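Local coordinates for beta subunit of photoactivated adenylyl cyclase (Beggiatoa sp. PS, PDB 5M2A), which synthesises cyclic AMP from ATP under blue-light control, pairing a flavin-binding BLUF photoreceptor domain with a class III adenylyl cyclase catalytic domain, at residues A280-L285 with E322-Y327. Residues are numbered along the deposited sequence; the frame is centred on the assembly and turned at random. Where two conformers were deposited one is given.
Sequences ARLEAL and EAIEVY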
ATOM      1  N   ALA A 280      13.084   1.875  14.002  1.00 22.01           N
ATOM      2  CA  ALA A 280      13.806   2.598  12.953  1.00 21.98           C
ATOM      3  C   ALA A 280      15.105   3.192  13.486  1.00 23.42           C
ATOM      4  O   ALA A 280      16.123   3.223  12.785  1.00 24.23           O
ATOM      5  CB  ALA A 280      12.916   3.694  12.372  1.00 26.76           C
ATOM      6  N   ARG A 281      15.089   3.688  14.722  1.00 21.12           N
ATOM      7  CA  ARG A 281      16.304   4.268  15.286  1.00 22.61           C
ATOM      8  C   ARG A 281      17.363   3.202  15.563  1.00 24.92           C
ATOM      9  O   ARG A 281      18.569   3.466  15.428  1.00 25.15           O
ATOM     10  CB  ARG A 281      15.957   5.048  16.555  1.00 30.40           C
ATOM     11  CG  ARG A 281      15.240   6.357  16.263  1.00 44.29           C
ATOM     12  CD  ARG A 281      16.232   7.415  15.817  1.00 60.88           C
ATOM     13  NE  ARG A 281      16.635   8.262  16.941  1.00 72.95           N
ATOM     14  CZ  ARG A 281      17.867   8.724  17.132  1.00 74.31           C
ATOM     15  NH1 ARG A 281      18.128   9.491  18.181  1.00 75.27           N
ATOM     16  NH2 ARG A 281      18.837   8.407  16.285  1.00 75.20           N
ATOM     17  N   LEU A 282      16.943   2.010  15.988  1.00 20.29           N
ATOM     18  CA  LEU A 282      17.905   0.932  16.204  1.00 19.38           C
ATOM     19  C   LEU A 282      18.442   0.417  14.881  1.00 20.45           C
ATOM     20  O   LEU A 282      19.604   0.015  14.787  1.00 22.53           O
ATOM     21  CB  LEU A 282      17.275  -0.201  17.007  1.00 22.11           C
ATOM     22  CG  LEU A 282      17.024   0.148  18.476  1.00 26.31           C
ATOM     23  CD1 LEU A 282      16.595  -1.081  19.252  1.00 31.84           C
ATOM     24  CD2 LEU A 282      18.251   0.783  19.115  1.00 33.30           C
ATOM     25  N   GLU A 283      17.599   0.401  13.855  1.00 20.86           N
ATOM     26  CA  GLU A 283      18.078   0.075  12.523  0.50 19.33           C
ATOM     27  C   GLU A 283      19.210   1.018  12.111  1.00 22.05           C
ATOM     28  O   GLU A 283      20.229   0.578  11.570  1.00 24.93           O
ATOM     29  CB  GLU A 283      16.909   0.132  11.538  0.50 21.22           C
ATOM     30  CG  GLU A 283      17.180  -0.563  10.231  0.50 22.00           C
ATOM     31  CD  GLU A 283      18.251   0.137   9.460  0.50 27.26           C
ATOM     32  OE1 GLU A 283      18.123   1.363   9.252  0.50 26.77           O
ATOM     33  OE2 GLU A 283      19.253  -0.519   9.119  0.50 34.59           O
ATOM     34  N   ALA A 284      19.043   2.316  12.365  1.00 19.90           N
ATOM     35  CA  ALA A 284      20.086   3.272  12.005  1.00 26.09           C
ATOM     36  C   ALA A 284      21.320   3.096  12.879  1.00 30.27           C
ATOM     37  O   ALA A 284      22.455   3.329  12.432  1.00 26.16           O
ATOM     38  CB  ALA A 284      19.549   4.698  12.120  1.00 25.79           C
ATOM     39  N   LEU A 285      21.119   2.683  14.131  1.00 22.40           N
ATOM     40  CA  LEU A 285      22.234   2.572  15.064  1.00 24.27           C
ATOM     41  C   LEU A 285      23.199   1.449  14.702  1.00 19.59           C
ATOM     42  O   LEU A 285      24.375   1.527  15.076  1.00 26.86           O
ATOM     43  CB  LEU A 285      21.694   2.360  16.480  1.00 24.72           C
ATOM     44  CG  LEU A 285      22.680   2.169  17.632  1.00 31.68           C
ATOM     45  CD1 LEU A 285      23.453   3.450  17.900  1.00 30.02           C
ATOM     46  CD2 LEU A 285      21.916   1.723  18.861  1.00 29.32           C
ATOM     47  N   GLU A 322      15.626   8.506  29.582  1.00 71.86           N
ATOM     48  CA  GLU A 322      14.872   8.314  28.347  1.00 68.20           C
ATOM     49  C   GLU A 322      15.553   7.305  27.430  1.00 63.03           C
ATOM     50  O   GLU A 322      14.924   6.757  26.528  1.00 56.94           O
ATOM     51  CB  GLU A 322      14.688   9.646  27.619  1.00 70.46           C
ATOM     52  CG  GLU A 322      13.338  10.294  27.860  1.00 73.80           C
ATOM     53  CD  GLU A 322      12.238   9.673  27.018  1.00 74.50           C
ATOM     54  OE1 GLU A 322      11.825  10.304  26.022  1.00 76.54           O
ATOM     55  OE2 GLU A 322      11.793   8.549  27.341  1.00 72.49           O
ATOM     56  N   ALA A 323      16.841   7.068  27.669  1.00 64.64           N
ATOM     57  CA  ALA A 323      17.589   6.104  26.877  1.00 62.53           C
ATOM     58  C   ALA A 323      17.031   4.698  27.077  1.00 62.07           C
ATOM     59  O   ALA A 323      16.368   4.393  28.073  1.00 67.74           O
ATOM     60  CB  ALA A 323      19.072   6.144  27.244  1.00 62.55           C
ATOM     61  N   ILE A 324      17.306   3.832  26.105  1.00 53.32           N
ATOM     62  CA  ILE A 324      16.822   2.458  26.114  1.00 44.02           C
ATOM     63  C   ILE A 324      18.007   1.509  25.996  1.00 37.75           C
ATOM     64  O   ILE A 324      18.983   1.782  25.288  1.00 35.89           O
ATOM     65  CB  ILE A 324      15.815   2.199  24.976  1.00 49.73           C
ATOM     66  CG1 ILE A 324      16.455   2.543  23.629  1.00 46.24           C
ATOM     67  CG2 ILE A 324      14.537   2.996  25.188  1.00 58.78           C
ATOM     68  CD1 ILE A 324      15.823   1.832  22.465  1.00 51.72           C
ATOM     69  N   GLU A 325      17.909   0.379  26.693  1.00 37.34           N
ATOM     70  CA  GLU A 325      18.912  -0.670  26.578  1.00 34.24           C
ATOM     71  C   GLU A 325      18.842  -1.298  25.196  1.00 27.44           C
ATOM     72  O   GLU A 325      17.760  -1.653  24.719  1.00 27.57           O
ATOM     73  CB  GLU A 325      18.692  -1.737  27.647  1.00 45.93           C
ATOM     74  CG  GLU A 325      19.190  -1.339  29.016  1.00 59.37           C
ATOM     75  CD  GLU A 325      20.672  -1.015  29.012  1.00 66.46           C
ATOM     76  OE1 GLU A 325      21.486  -1.925  28.747  1.00 67.73           O
ATOM     77  OE2 GLU A 325      21.026   0.156  29.260  1.00 71.72           O
ATOM     78  N   VAL A 326      19.993  -1.439  24.548  1.00 23.77           N
ATOM     79  CA  VAL A 326      20.073  -2.058  23.228  1.00 24.28           C
ATOM     80  C   VAL A 326      20.734  -3.418  23.372  1.00 24.16           C
ATOM     81  O   VAL A 326      21.732  -3.559  24.087  1.00 25.79           O
ATOM     82  CB  VAL A 326      20.847  -1.182  22.233  1.00 27.97           C
ATOM     83  CG1 VAL A 326      20.933  -1.889  20.880  1.00 23.59           C
ATOM     84  CG2 VAL A 326      20.172   0.168  22.110  1.00 33.28           C
ATOM     85  N   TYR A 327      20.173  -4.414  22.698  1.00 23.46           N
ATOM     86  CA  TYR A 327      20.705  -5.762  22.702  1.00 22.75           C
ATOM     87  C   TYR A 327      20.933  -6.236  21.277  1.00 18.35           C
ATOM     88  O   TYR A 327      20.408  -5.677  20.316  1.00 17.44           O
ATOM     89  CB  TYR A 327      19.756  -6.744  23.399  1.00 24.47           C
ATOM     90  CG  TYR A 327      19.638  -6.538  24.879  1.00 26.00           C
ATOM     91  CD1 TYR A 327      18.694  -5.662  25.409  1.00 31.89           C
ATOM     92  CD2 TYR A 327      20.476  -7.213  25.751  1.00 30.40           C
ATOM     93  CE1 TYR A 327      18.594  -5.470  26.779  1.00 35.13           C
ATOM     94  CE2 TYR A 327      20.382  -7.027  27.112  1.00 34.49           C
ATOM     95  CZ  TYR A 327      19.442  -6.160  27.619  1.00 41.13           C
ATOM     96  OH  TYR A 327      19.362  -5.987  28.981  1.00 47.48           O
TER
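Leu282 and Val326 make the tightest meeting between the end of helix 274-285 and strand 324-329, an entirely apolar touch of branched side chains. Leu282 can be followed outward from the helix. Its CB is still 5.9 Å from Val326 CG2 and serves as a stem. CG lies anti to the carbonyl carbon (chi1 -71°), which carries the fork toward the strand, where CG comes to 4.5 Å from Ile324 CD1. There the two methyls part. Leu282 CD1 stays beside the isoleucine, 4.4 Å from Ile324 CD1. CD2 does more: it packs against Val326 CG2 at 3.6 Å, with Val326 CG1 at 4.2 Å, while also reaching the end of Ile324. Leu282 and Val326 therefore run alongside each other in opposite directions, their branches overlapping. One helical turn on, Leu285 meets the same valine differently, tip to tip, with CD2 4.0 Å from Val326 CG2. With CG anti to the backbone N (chi1 178°), Leu285 extends toward the strand and brings CD2 to the valine. Val326 CG2 thus sits against one methyl from each leucine. Around this small apolar patch, Thr296 touches Leu282 and Ile324, Ala294 touches Val326, and His315 touches both Leu285 and Val326. The side chain of Leu285 is about 13 Å from the bound magnesium ion. The short helix and strand axes approach to 10.9 Å and cross at -53°. Strand 324-329 is hydrogen-bonded antiparallel between strands 293-296 and 309-315, so the leucines pack the helix onto the outer part of the mixed sheet, an alpha/beta layer packing within the class III nucleotidyl cyclase fold.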